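Local coordinates for uncharacterized metalloprotein (Deinococcus radiodurans, PDB 3GG7), which is of unknown function but binds manganese and, as a member of the TatD-type hydrolase family, probably hydrolyses ester bonds, at residues A[4-9]-A[236-241]; A[214-219]-A[229-234]; A[158-161]-A[166-169]. All blocks are in the same frame, centred on the assembly; numbering follows the deposited sequence. Where two conformers were deposited one is given.

Contact 1. Residues A[4-9]-A[236-241]. With MN (manganese (II) ion), chain B.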
ATOM      1  N   ILE A   4       8.161   8.480   6.128  1.00 22.94           N
ATOM      2  CA  ILE A   4       7.708   7.128   5.795  1.00 22.68           C
ATOM      3  C   ILE A   4       6.945   7.122   4.479  1.00 21.60           C
ATOM      4  O   ILE A   4       6.015   7.914   4.299  1.00 21.30           O
ATOM      5  CB  ILE A   4       6.755   6.570   6.847  1.00 23.78           C
ATOM      6  CG1 ILE A   4       7.352   6.651   8.249  1.00 26.77           C
ATOM      7  CG2 ILE A   4       6.380   5.121   6.491  1.00 25.72           C
ATOM      8  CD1 ILE A   4       8.559   5.900   8.429  1.00 29.63           C
ATOM      9  N   ASP A   5       7.320   6.234   3.551  1.00 20.30           N
ATOM     10  CA  ASP A   5       6.588   6.047   2.297  1.00 20.06           C
ATOM     11  C   ASP A   5       6.099   4.598   2.325  1.00 20.11           C
ATOM     12  O   ASP A   5       6.859   3.676   1.988  1.00 19.74           O
ATOM     13  CB  ASP A   5       7.462   6.269   1.054  1.00 20.92           C
ATOM     14  CG  ASP A   5       6.692   6.075  -0.242  1.00 20.65           C
ATOM     15  OD1 ASP A   5       5.534   5.561  -0.234  1.00 19.96           O
ATOM     16  OD2 ASP A   5       7.224   6.446  -1.306  1.00 22.60           O
ATOM     17  N   PHE A   6       4.851   4.393   2.725  1.00 19.19           N
ATOM     18  CA  PHE A   6       4.381   3.057   3.008  1.00 18.74           C
ATOM     19  C   PHE A   6       3.689   2.374   1.824  1.00 18.77           C
ATOM     20  O   PHE A   6       2.915   1.450   2.019  1.00 20.08           O
ATOM     21  CB  PHE A   6       3.496   3.038   4.265  1.00 19.17           C
ATOM     22  CG  PHE A   6       3.746   1.855   5.148  1.00 18.96           C
ATOM     23  CD1 PHE A   6       4.933   1.782   5.853  1.00 19.73           C
ATOM     24  CD2 PHE A   6       2.863   0.791   5.229  1.00 20.41           C
ATOM     25  CE1 PHE A   6       5.194   0.701   6.652  1.00 24.06           C
ATOM     26  CE2 PHE A   6       3.149  -0.304   6.033  1.00 21.95           C
ATOM     27  CZ  PHE A   6       4.286  -0.328   6.753  1.00 22.83           C
ATOM     28  N   HIS A   7       4.044   2.751   0.606  1.00 17.63           N
ATOM     29  CA  HIS A   7       3.665   2.013  -0.586  1.00 17.99           C
ATOM     30  C   HIS A   7       4.397   2.610  -1.764  1.00 18.23           C
ATOM     31  O   HIS A   7       3.988   3.652  -2.297  1.00 19.61           O
ATOM     32  CB  HIS A   7       2.156   2.084  -0.808  1.00 17.26           C
ATOM     33  CG  HIS A   7       1.677   1.363  -2.029  1.00 17.03           C
ATOM     34  ND1 HIS A   7       1.006   0.166  -1.961  1.00 17.18           N
ATOM     35  CD2 HIS A   7       1.783   1.661  -3.356  1.00 18.21           C
ATOM     36  CE1 HIS A   7       0.707  -0.237  -3.185  1.00 18.19           C
ATOM     37  NE2 HIS A   7       1.144   0.657  -4.045  1.00 19.02           N
ATOM     38  N   VAL A   8       5.468   1.938  -2.189  1.00 17.20           N
ATOM     39  CA  VAL A   8       6.263   2.386  -3.315  1.00 18.32           C
ATOM     40  C   VAL A   8       6.867   1.202  -4.075  1.00 18.78           C
ATOM     41  O   VAL A   8       7.231   0.194  -3.478  1.00 18.83           O
ATOM     42  CB  VAL A   8       7.317   3.415  -2.870  1.00 18.50           C
ATOM     43  CG1 VAL A   8       8.327   2.814  -1.837  1.00 18.82           C
ATOM     44  CG2 VAL A   8       8.057   4.015  -4.059  1.00 20.28           C
ATOM     45  N   HIS A   9       6.938   1.331  -5.399  1.00 18.23           N
ATOM     46  CA  HIS A   9       7.443   0.274  -6.260  1.00 17.72           C
ATOM     47  C   HIS A   9       8.905   0.516  -6.562  1.00 17.98           C
ATOM     48  O   HIS A   9       9.249   0.933  -7.675  1.00 18.85           O
ATOM     49  CB  HIS A   9       6.619   0.185  -7.545  1.00 18.14           C
ATOM     50  CG  HIS A   9       5.164  -0.084  -7.301  1.00 17.97           C
ATOM     51  ND1 HIS A   9       4.614  -1.342  -7.415  1.00 17.82           N
ATOM     52  CD2 HIS A   9       4.145   0.740  -6.959  1.00 18.66           C
ATOM     53  CE1 HIS A   9       3.325  -1.285  -7.134  1.00 18.74           C
ATOM     54  NE2 HIS A   9       3.007  -0.031  -6.871  1.00 18.78           N
ATOM     55  N   GLU A 236       4.285   7.021  15.007  1.00 25.54           N
ATOM     56  CA  GLU A 236       3.543   6.344  16.061  1.00 25.44           C
ATOM     57  C   GLU A 236       2.583   5.333  15.445  1.00 23.90           C
ATOM     58  O   GLU A 236       2.389   4.233  15.988  1.00 23.97           O
ATOM     59  CB  GLU A 236       2.732   7.320  16.931  1.00 26.23           C
ATOM     60  CG  GLU A 236       3.547   8.257  17.779  1.00 28.03           C
ATOM     61  CD  GLU A 236       2.723   9.362  18.413  1.00 30.75           C
ATOM     62  OE1 GLU A 236       1.514   9.530  18.076  1.00 34.79           O
ATOM     63  OE2 GLU A 236       3.294  10.088  19.254  1.00 35.50           O
ATOM     64  N   ASN A 237       1.961   5.726  14.333  1.00 24.16           N
ATOM     65  CA  ASN A 237       1.006   4.855  13.669  1.00 23.54           C
ATOM     66  C   ASN A 237       1.686   3.611  13.096  1.00 22.50           C
ATOM     67  O   ASN A 237       1.161   2.515  13.241  1.00 22.30           O
ATOM     68  CB  ASN A 237       0.254   5.604  12.577  1.00 22.63           C
ATOM     69  CG  ASN A 237      -0.687   6.674  13.124  1.00 24.49           C
ATOM     70  OD1 ASN A 237      -0.954   6.745  14.345  1.00 24.05           O
ATOM     71  ND2 ASN A 237      -1.192   7.501  12.226  1.00 23.08           N
ATOM     72  N   VAL A 238       2.874   3.774  12.502  1.00 23.77           N
ATOM     73  CA  VAL A 238       3.620   2.609  12.017  1.00 24.24           C
ATOM     74  C   VAL A 238       3.984   1.686  13.176  1.00 24.36           C
ATOM     75  O   VAL A 238       3.835   0.471  13.071  1.00 24.09           O
ATOM     76  CB  VAL A 238       4.865   3.007  11.188  1.00 24.08           C
ATOM     77  CG1 VAL A 238       5.738   1.765  10.845  1.00 25.50           C
ATOM     78  CG2 VAL A 238       4.440   3.706   9.918  1.00 25.35           C
ATOM     79  N   SER A 239       4.431   2.241  14.316  1.00 24.94           N
ATOM     80  CA  SER A 239       4.710   1.407  15.480  0.50 25.47           C
ATOM     81  C   SER A 239       3.495   0.607  15.908  1.00 24.82           C
ATOM     82  O   SER A 239       3.602  -0.601  16.180  1.00 25.96           O
ATOM     83  CB  SER A 239       5.221   2.227  16.671  0.50 25.76           C
ATOM     84  OG  SER A 239       6.270   3.089  16.281  0.50 27.84           O
ATOM     85  N   ARG A 240       2.329   1.257  15.968  1.00 25.01           N
ATOM     86  CA  ARG A 240       1.110   0.590  16.396  1.00 26.08           C
ATOM     87  C   ARG A 240       0.677  -0.478  15.398  1.00 24.96           C
ATOM     88  O   ARG A 240       0.274  -1.564  15.768  1.00 26.37           O
ATOM     89  CB  ARG A 240       0.002   1.618  16.593  1.00 26.60           C
ATOM     90  CG  ARG A 240      -1.278   1.031  17.121  1.00 30.22           C
ATOM     91  CD  ARG A 240      -2.220   2.107  17.701  1.00 34.41           C
ATOM     92  NE  ARG A 240      -3.054   2.739  16.686  1.00 35.44           N
ATOM     93  CZ  ARG A 240      -4.107   2.168  16.098  1.00 38.39           C
ATOM     94  NH1 ARG A 240      -4.475   0.924  16.402  1.00 40.58           N
ATOM     95  NH2 ARG A 240      -4.809   2.847  15.203  1.00 39.17           N
ATOM     96  N   LEU A 241       0.817  -0.151  14.114  1.00 25.33           N
ATOM     97  CA  LEU A 241       0.538  -1.091  13.030  1.00 24.87           C
ATOM     98  C   LEU A 241       1.352  -2.363  13.163  1.00 25.74           C
ATOM     99  O   LEU A 241       0.821  -3.468  13.059  1.00 25.15           O
ATOM    100  CB  LEU A 241       0.853  -0.438  11.671  1.00 24.67           C
ATOM    101  CG  LEU A 241       0.715  -1.325  10.432  1.00 23.67           C
ATOM    102  CD1 LEU A 241      -0.784  -1.583  10.135  1.00 25.39           C
ATOM    103  CD2 LEU A 241       1.440  -0.701   9.251  1.00 24.23           C
TER
HETATM  104 MN    MN B 253       1.152   0.648  -6.158  1.00 16.50          MN
HETATM  105  O   HOH W   1      -0.432   1.395  -7.199  1.00 22.24           O

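Contact 2. Residues A[214-219]-A[229-234]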
ATOM      1  N   SER A 214       5.953  16.151   0.768  1.00 26.57           N
ATOM      2  CA  SER A 214       4.778  16.939   0.355  1.00 27.45           C
ATOM      3  C   SER A 214       3.454  16.412   0.893  1.00 27.22           C
ATOM      4  O   SER A 214       2.522  17.182   1.116  1.00 27.24           O
ATOM      5  CB  SER A 214       4.716  17.129  -1.154  1.00 27.97           C
ATOM      6  OG  SER A 214       4.454  15.932  -1.845  1.00 31.16           O
ATOM      7  N   VAL A 215       3.356  15.107   1.122  1.00 26.41           N
ATOM      8  CA  VAL A 215       2.167  14.558   1.737  1.00 27.29           C
ATOM      9  C   VAL A 215       2.101  15.005   3.192  1.00 27.07           C
ATOM     10  O   VAL A 215       1.019  15.334   3.684  1.00 26.88           O
ATOM     11  CB  VAL A 215       2.136  12.998   1.671  1.00 27.11           C
ATOM     12  CG1 VAL A 215       0.816  12.476   2.223  1.00 27.45           C
ATOM     13  CG2 VAL A 215       2.340  12.518   0.231  1.00 27.28           C
ATOM     14  N   VAL A 216       3.236  15.003   3.885  1.00 27.33           N
ATOM     15  CA  VAL A 216       3.279  15.418   5.289  1.00 28.09           C
ATOM     16  C   VAL A 216       2.873  16.895   5.405  1.00 29.22           C
ATOM     17  O   VAL A 216       2.070  17.283   6.285  1.00 28.61           O
ATOM     18  CB  VAL A 216       4.681  15.199   5.890  1.00 28.26           C
ATOM     19  CG1 VAL A 216       4.852  15.998   7.192  1.00 28.96           C
ATOM     20  CG2 VAL A 216       4.912  13.702   6.122  1.00 27.36           C
ATOM     21  N   GLU A 217       3.415  17.699   4.495  1.00 30.00           N
ATOM     22  CA  GLU A 217       3.046  19.115   4.407  1.00 31.72           C
ATOM     23  C   GLU A 217       1.554  19.253   4.120  1.00 31.61           C
ATOM     24  O   GLU A 217       0.871  20.063   4.761  1.00 31.61           O
ATOM     25  CB  GLU A 217       3.890  19.829   3.349  1.00 32.46           C
ATOM     26  CG  GLU A 217       5.354  19.966   3.787  1.00 36.79           C
ATOM     27  CD  GLU A 217       6.291  20.445   2.687  1.00 40.88           C
ATOM     28  OE1 GLU A 217       5.884  20.458   1.503  1.00 44.25           O
ATOM     29  OE2 GLU A 217       7.453  20.800   3.016  1.00 45.44           O
ATOM     30  N   GLY A 218       1.035  18.449   3.192  1.00 31.36           N
ATOM     31  CA  GLY A 218      -0.409  18.441   2.896  1.00 31.06           C
ATOM     32  C   GLY A 218      -1.277  18.099   4.102  1.00 31.12           C
ATOM     33  O   GLY A 218      -2.317  18.738   4.348  1.00 31.81           O
ATOM     34  N   LEU A 219      -0.874  17.078   4.853  1.00 30.64           N
ATOM     35  CA  LEU A 219      -1.583  16.688   6.065  1.00 30.86           C
ATOM     36  C   LEU A 219      -1.487  17.757   7.160  1.00 31.63           C
ATOM     37  O   LEU A 219      -2.424  17.926   7.945  1.00 30.84           O
ATOM     38  CB  LEU A 219      -1.039  15.363   6.610  1.00 30.28           C
ATOM     39  CG  LEU A 219      -1.482  14.086   5.893  1.00 29.93           C
ATOM     40  CD1 LEU A 219      -0.719  12.858   6.479  1.00 28.05           C
ATOM     41  CD2 LEU A 219      -2.999  13.896   5.990  1.00 30.15           C
ATOM     42  N   GLU A 229       4.662  17.340  13.898  1.00 29.51           N
ATOM     43  CA  GLU A 229       3.689  16.555  14.678  1.00 29.30           C
ATOM     44  C   GLU A 229       3.047  15.521  13.752  1.00 27.74           C
ATOM     45  O   GLU A 229       2.763  14.401  14.164  1.00 27.59           O
ATOM     46  CB  GLU A 229       2.606  17.434  15.323  1.00 30.42           C
ATOM     47  CG  GLU A 229       3.143  18.590  16.194  1.00 33.44           C
ATOM     48  CD  GLU A 229       3.968  18.147  17.404  1.00 39.13           C
ATOM     49  OE1 GLU A 229       3.967  16.938  17.774  1.00 42.22           O
ATOM     50  OE2 GLU A 229       4.609  19.051  18.019  1.00 43.27           O
ATOM     51  N   VAL A 230       2.805  15.907  12.505  1.00 26.83           N
ATOM     52  CA  VAL A 230       2.353  14.921  11.497  1.00 26.69           C
ATOM     53  C   VAL A 230       3.372  13.782  11.361  1.00 26.43           C
ATOM     54  O   VAL A 230       3.001  12.612  11.430  1.00 25.86           O
ATOM     55  CB  VAL A 230       2.121  15.553  10.135  1.00 26.70           C
ATOM     56  CG1 VAL A 230       1.786  14.458   9.071  1.00 26.18           C
ATOM     57  CG2 VAL A 230       1.024  16.589  10.217  1.00 28.19           C
ATOM     58  N   GLU A 231       4.660  14.118  11.233  1.00 27.09           N
ATOM     59  CA  GLU A 231       5.714  13.090  11.153  1.00 26.88           C
ATOM     60  C   GLU A 231       5.700  12.168  12.372  1.00 26.49           C
ATOM     61  O   GLU A 231       5.835  10.940  12.243  1.00 25.23           O
ATOM     62  CB  GLU A 231       7.105  13.711  10.981  1.00 28.21           C
ATOM     63  CG  GLU A 231       7.267  14.507   9.712  1.00 30.93           C
ATOM     64  CD  GLU A 231       8.712  14.929   9.444  1.00 35.33           C
ATOM     65  OE1 GLU A 231       9.591  14.711  10.307  1.00 39.87           O
ATOM     66  OE2 GLU A 231       8.954  15.490   8.361  1.00 39.66           O
ATOM     67  N   ARG A 232       5.514  12.745  13.567  1.00 25.69           N
ATOM     68  CA  ARG A 232       5.472  11.951  14.782  1.00 26.65           C
ATOM     69  C   ARG A 232       4.279  11.010  14.775  1.00 25.87           C
ATOM     70  O   ARG A 232       4.417   9.842  15.137  1.00 25.60           O
ATOM     71  CB  ARG A 232       5.412  12.853  16.033  1.00 26.72           C
ATOM     72  CG  ARG A 232       5.167  12.092  17.337  1.00 29.44           C
ATOM     73  CD  ARG A 232       4.997  13.030  18.569  1.00 32.15           C
ATOM     74  NE  ARG A 232       3.972  14.060  18.389  1.00 35.44           N
ATOM     75  CZ  ARG A 232       2.658  13.894  18.546  1.00 35.79           C
ATOM     76  NH1 ARG A 232       2.141  12.718  18.892  1.00 38.08           N
ATOM     77  NH2 ARG A 232       1.839  14.925  18.362  1.00 36.64           N
ATOM     78  N   ILE A 233       3.102  11.543  14.446  1.00 25.64           N
ATOM     79  CA  ILE A 233       1.870  10.752  14.409  1.00 26.13           C
ATOM     80  C   ILE A 233       1.984   9.565  13.436  1.00 24.67           C
ATOM     81  O   ILE A 233       1.666   8.435  13.801  1.00 23.37           O
ATOM     82  CB  ILE A 233       0.682  11.641  14.065  1.00 26.43           C
ATOM     83  CG1 ILE A 233       0.322  12.478  15.287  1.00 28.79           C
ATOM     84  CG2 ILE A 233      -0.540  10.817  13.630  1.00 27.83           C
ATOM     85  CD1 ILE A 233      -0.526  13.670  14.954  1.00 29.43           C
ATOM     86  N   VAL A 234       2.480   9.822  12.235  1.00 25.38           N
ATOM     87  CA  VAL A 234       2.703   8.751  11.256  1.00 24.70           C
ATOM     88  C   VAL A 234       3.705   7.695  11.770  1.00 24.95           C
ATOM     89  O   VAL A 234       3.441   6.503  11.659  1.00 25.08           O
ATOM     90  CB  VAL A 234       3.096   9.310   9.884  1.00 25.05           C
ATOM     91  CG1 VAL A 234       3.414   8.171   8.904  1.00 25.34           C
ATOM     92  CG2 VAL A 234       1.970  10.201   9.341  1.00 25.00           C
TER

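Contact 3. Residues A[158-161]-A[166-169]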
ATOM      1  N   ARG A 158     -16.500   5.208   5.336  1.00 28.25           N
ATOM      2  CA  ARG A 158     -17.065   4.989   6.662  1.00 28.43           C
ATOM      3  C   ARG A 158     -17.135   3.496   6.942  1.00 27.52           C
ATOM      4  O   ARG A 158     -16.785   3.042   8.016  1.00 28.50           O
ATOM      5  CB  ARG A 158     -18.450   5.651   6.791  1.00 28.59           C
ATOM      6  N   ARG A 159     -17.539   2.713   5.948  1.00 27.10           N
ATOM      7  CA  ARG A 159     -17.585   1.266   6.115  1.00 25.47           C
ATOM      8  C   ARG A 159     -16.185   0.657   6.316  1.00 25.08           C
ATOM      9  O   ARG A 159     -15.992  -0.233   7.150  1.00 24.42           O
ATOM     10  CB  ARG A 159     -18.257   0.591   4.914  1.00 26.19           C
ATOM     11  CG  ARG A 159     -18.397  -0.893   5.055  1.00 27.02           C
ATOM     12  CD  ARG A 159     -19.027  -1.564   3.831  1.00 28.08           C
ATOM     13  NE  ARG A 159     -18.931  -3.004   3.968  1.00 28.30           N
ATOM     14  CZ  ARG A 159     -18.871  -3.878   2.957  1.00 26.63           C
ATOM     15  NH1 ARG A 159     -18.875  -3.475   1.696  1.00 27.22           N
ATOM     16  NH2 ARG A 159     -18.773  -5.158   3.234  1.00 29.14           N
ATOM     17  N   ALA A 160     -15.225   1.102   5.513  1.00 24.51           N
ATOM     18  CA  ALA A 160     -13.859   0.620   5.679  1.00 24.32           C
ATOM     19  C   ALA A 160     -13.331   0.881   7.094  1.00 24.19           C
ATOM     20  O   ALA A 160     -12.713   0.018   7.710  1.00 24.39           O
ATOM     21  CB  ALA A 160     -12.974   1.290   4.653  1.00 23.98           C
ATOM     22  N   ILE A 161     -13.581   2.088   7.592  1.00 25.59           N
ATOM     23  CA  ILE A 161     -13.157   2.428   8.953  1.00 26.29           C
ATOM     24  C   ILE A 161     -13.771   1.437   9.948  1.00 27.18           C
ATOM     25  O   ILE A 161     -13.075   0.861  10.788  1.00 27.28           O
ATOM     26  CB  ILE A 161     -13.531   3.858   9.294  1.00 26.54           C
ATOM     27  CG1 ILE A 161     -12.707   4.841   8.463  1.00 27.18           C
ATOM     28  CG2 ILE A 161     -13.300   4.121  10.798  1.00 27.26           C
ATOM     29  CD1 ILE A 161     -13.315   6.218   8.356  1.00 28.26           C
ATOM     30  N   TRP A 166      -6.919   0.586   7.769  1.00 22.10           N
ATOM     31  CA  TRP A 166      -6.022   1.732   7.803  1.00 21.92           C
ATOM     32  C   TRP A 166      -5.924   2.325   6.401  1.00 20.60           C
ATOM     33  O   TRP A 166      -6.477   1.751   5.466  1.00 20.77           O
ATOM     34  CB  TRP A 166      -4.629   1.324   8.285  1.00 22.13           C
ATOM     35  CG  TRP A 166      -4.547   0.830   9.708  1.00 22.63           C
ATOM     36  CD1 TRP A 166      -5.320  -0.110  10.313  1.00 24.05           C
ATOM     37  CD2 TRP A 166      -3.587   1.235  10.661  1.00 20.73           C
ATOM     38  NE1 TRP A 166      -4.912  -0.302  11.612  1.00 24.89           N
ATOM     39  CE2 TRP A 166      -3.836   0.510  11.844  1.00 21.81           C
ATOM     40  CE3 TRP A 166      -2.536   2.159  10.632  1.00 22.80           C
ATOM     41  CZ2 TRP A 166      -3.078   0.681  12.996  1.00 23.07           C
ATOM     42  CZ3 TRP A 166      -1.771   2.310  11.778  1.00 22.04           C
ATOM     43  CH2 TRP A 166      -2.069   1.594  12.947  1.00 22.29           C
ATOM     44  N   PHE A 167      -5.229   3.452   6.245  1.00 20.59           N
ATOM     45  CA  PHE A 167      -5.153   4.170   4.992  1.00 20.61           C
ATOM     46  C   PHE A 167      -3.778   4.720   4.773  1.00 20.92           C
ATOM     47  O   PHE A 167      -3.224   5.325   5.679  1.00 21.54           O
ATOM     48  CB  PHE A 167      -6.186   5.327   4.984  1.00 21.69           C
ATOM     49  CG  PHE A 167      -7.553   4.868   5.348  1.00 23.55           C
ATOM     50  CD1 PHE A 167      -8.424   4.397   4.362  1.00 25.84           C
ATOM     51  CD2 PHE A 167      -7.941   4.799   6.676  1.00 23.95           C
ATOM     52  CE1 PHE A 167      -9.662   3.901   4.697  1.00 26.99           C
ATOM     53  CE2 PHE A 167      -9.179   4.288   7.028  1.00 24.73           C
ATOM     54  CZ  PHE A 167     -10.051   3.854   6.027  1.00 26.10           C
ATOM     55  N   SER A 168      -3.227   4.534   3.572  1.00 20.36           N
ATOM     56  CA  SER A 168      -2.024   5.230   3.203  1.00 20.19           C
ATOM     57  C   SER A 168      -2.377   6.226   2.116  1.00 20.30           C
ATOM     58  O   SER A 168      -3.002   5.897   1.120  1.00 21.42           O
ATOM     59  CB  SER A 168      -0.875   4.261   2.809  1.00 19.19           C
ATOM     60  OG  SER A 168      -1.236   3.393   1.740  1.00 20.41           O
ATOM     61  N   VAL A 169      -2.005   7.473   2.357  1.00 21.19           N
ATOM     62  CA  VAL A 169      -2.464   8.578   1.544  1.00 22.14           C
ATOM     63  C   VAL A 169      -1.266   9.218   0.880  1.00 22.68           C
ATOM     64  O   VAL A 169      -0.174   9.289   1.473  1.00 21.80           O
ATOM     65  CB  VAL A 169      -3.298   9.610   2.378  1.00 23.53           C
ATOM     66  CG1 VAL A 169      -4.450   8.921   3.097  1.00 22.95           C
ATOM     67  CG2 VAL A 169      -2.433  10.356   3.367  1.00 25.43           C
TER

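Contact 1. Residues A[4-9]-A[236-241]
Phe-6 and Leu-241 come from opposite directions where the first strand of the barrel packs against the C-terminal helix, and here the packing is close. Methyl CD2 of Leu-241 reaches Phe-6 CE2 at 3.7 Å and touches neighbouring CZ as well, meeting this rim of the ring obliquely. Leu-241 can do this because its CG lies anti to the backbone N (chi1 175°), which carries the isobutyl branch forward to the strand. The rest of the interface is slacker. Val-238 spreads its two methyls over two residues: CG1 stands 4.4 Å from Phe-6 CE1, while CG2 lies 4.2 Å from Ile-4 CG2. The outer side of this helix is different in kind, for Glu-236, Ser-239 and Arg-240 are exposed. Leu-192 of strand 191-193 lies against Phe-6, Val-238 and Leu-241, so the helix covers the seam where first and last barrel strands meet.

Beyond Phe-6 the chain turns a corner into metal chemistry. Asp-5 OD1 accepts from His-7 N at 3.3 Å, an Asx turn, and His-7 ND1 is hydrogen-bonded to Ser-122. His-7 NE2 and His-9 NE2 each bind manganese at 2.1 Å; Glu-86, Asp-196 and a water complete the site. One short segment thus does two jobs: apolar contacts seat it on the helix, while polar bonds hold His-7 and probably help to orient it, and His-7 and His-9 both bind the metal.

Contact 2. Residues A[214-219]-A[229-234]
Into the angle between Val-216 and Leu-219 of one helix goes Val-230 of the next, a compact example of how two consecutive helices can cross steeply on a few aliphatic groups. The axes pass 9.5 Å apart at 107°, and the neighbourhood is confined to a short patch. Val-230 fills it from root to tip. Its CB already lies 4.0 Å from Val-216 CG1. From there CG1, anti to the backbone N (chi1 174°), enters between the two partners: it meets Leu-219 CB at 3.9 Å, and Leu-219 CD1 and Val-216 CG1 are equally near. The other methyl, CG2, rests instead on main chain, 4.1 Å from Val-216 O and close to Leu-219 C. Replacing Val-230 by an alanine would probably open a gap between the helices, leaving Leu-219 and Val-216 CG1 without the methyl they share and that stretch of backbone uncovered.

Glu-231 adds a second contact to the same Val-216 methyl. Its methylene CG comes 3.8 Å from Val-216 CG1, the two side chains crossing at about a right angle, while the extended chain carries OE1 on to a hydrogen bond with Ser-2 N. On the far flank Arg-232 holds Glu-229 OE1 side-on, NE at 2.9 Å and NH2 at 3.0 Å, with the oxygen in the guanidinium plane; Arg-232 also pairs with Glu-236. Between these two segments, then, the contact is apolar, whereas the pairs of Arg-232 with Glu-229 and Glu-236 stay within helix 227-243.

Contact 3. Residues A[158-161]-A[166-169]
The far end of the Phe-167 ring is closed on by Ala-160 and Ile-161, near the end of helix 154-162; this is the helix-to-strand half of a beta-alpha-beta unit whose first strand is 143-148. Two torsions account for the ring's position. Chi1 of -51° sets CG anti to the carbonyl carbon and directs CZ to the helix, while chi2 of -88° sets the rotation of the ring, turning its CE2 side to Ile-161. Ala-160 CB comes to the ring edge, near its plane, 4.1 Å from CZ. The side chains of Ile-161 and Phe-167 cross at about a right angle. Methylene CG1 of Ile-161, not its terminal methyl, lies oblique to the ring, 3.7 Å from CZ and nearly as close to CE2. Because Ile-161 has CG1 beside the backbone N, this branch and not CG2 makes the contact.

The neighbouring strand residue, Trp-166, points away from this helix and packs on Asn-237 and Leu-241 of helix 227-243. Arg-159, on the helix, pairs with Glu-137 of helix 129-138. The link between these two segments is apolar contact, 103 Å² of buried surface, while backbone hydrogen bonds hold strand 166-169 to its neighbours.

All three contacts rest on mostly buried side chains, and in contact 1 all four touching residues are buried. They differ in depth: the centre of contact 1 is about 9 Å from that of the chain, the centre of contact 3 about 12 Å and that of contact 2 about 17 Å. Contacts 1 and 2 share helix 227-243, and they meet where Ile-4 CB touches Val-234 CG1. Contact 3 joins a different helix to strand 166-169, but Trp-166 of that strand packs on the helix of contact 1. Two contacts seat helices on barrel strands, whereas contact 2 sets helix on helix, with a salt bridge at its side. Contact 1 alone contains part of the metal site.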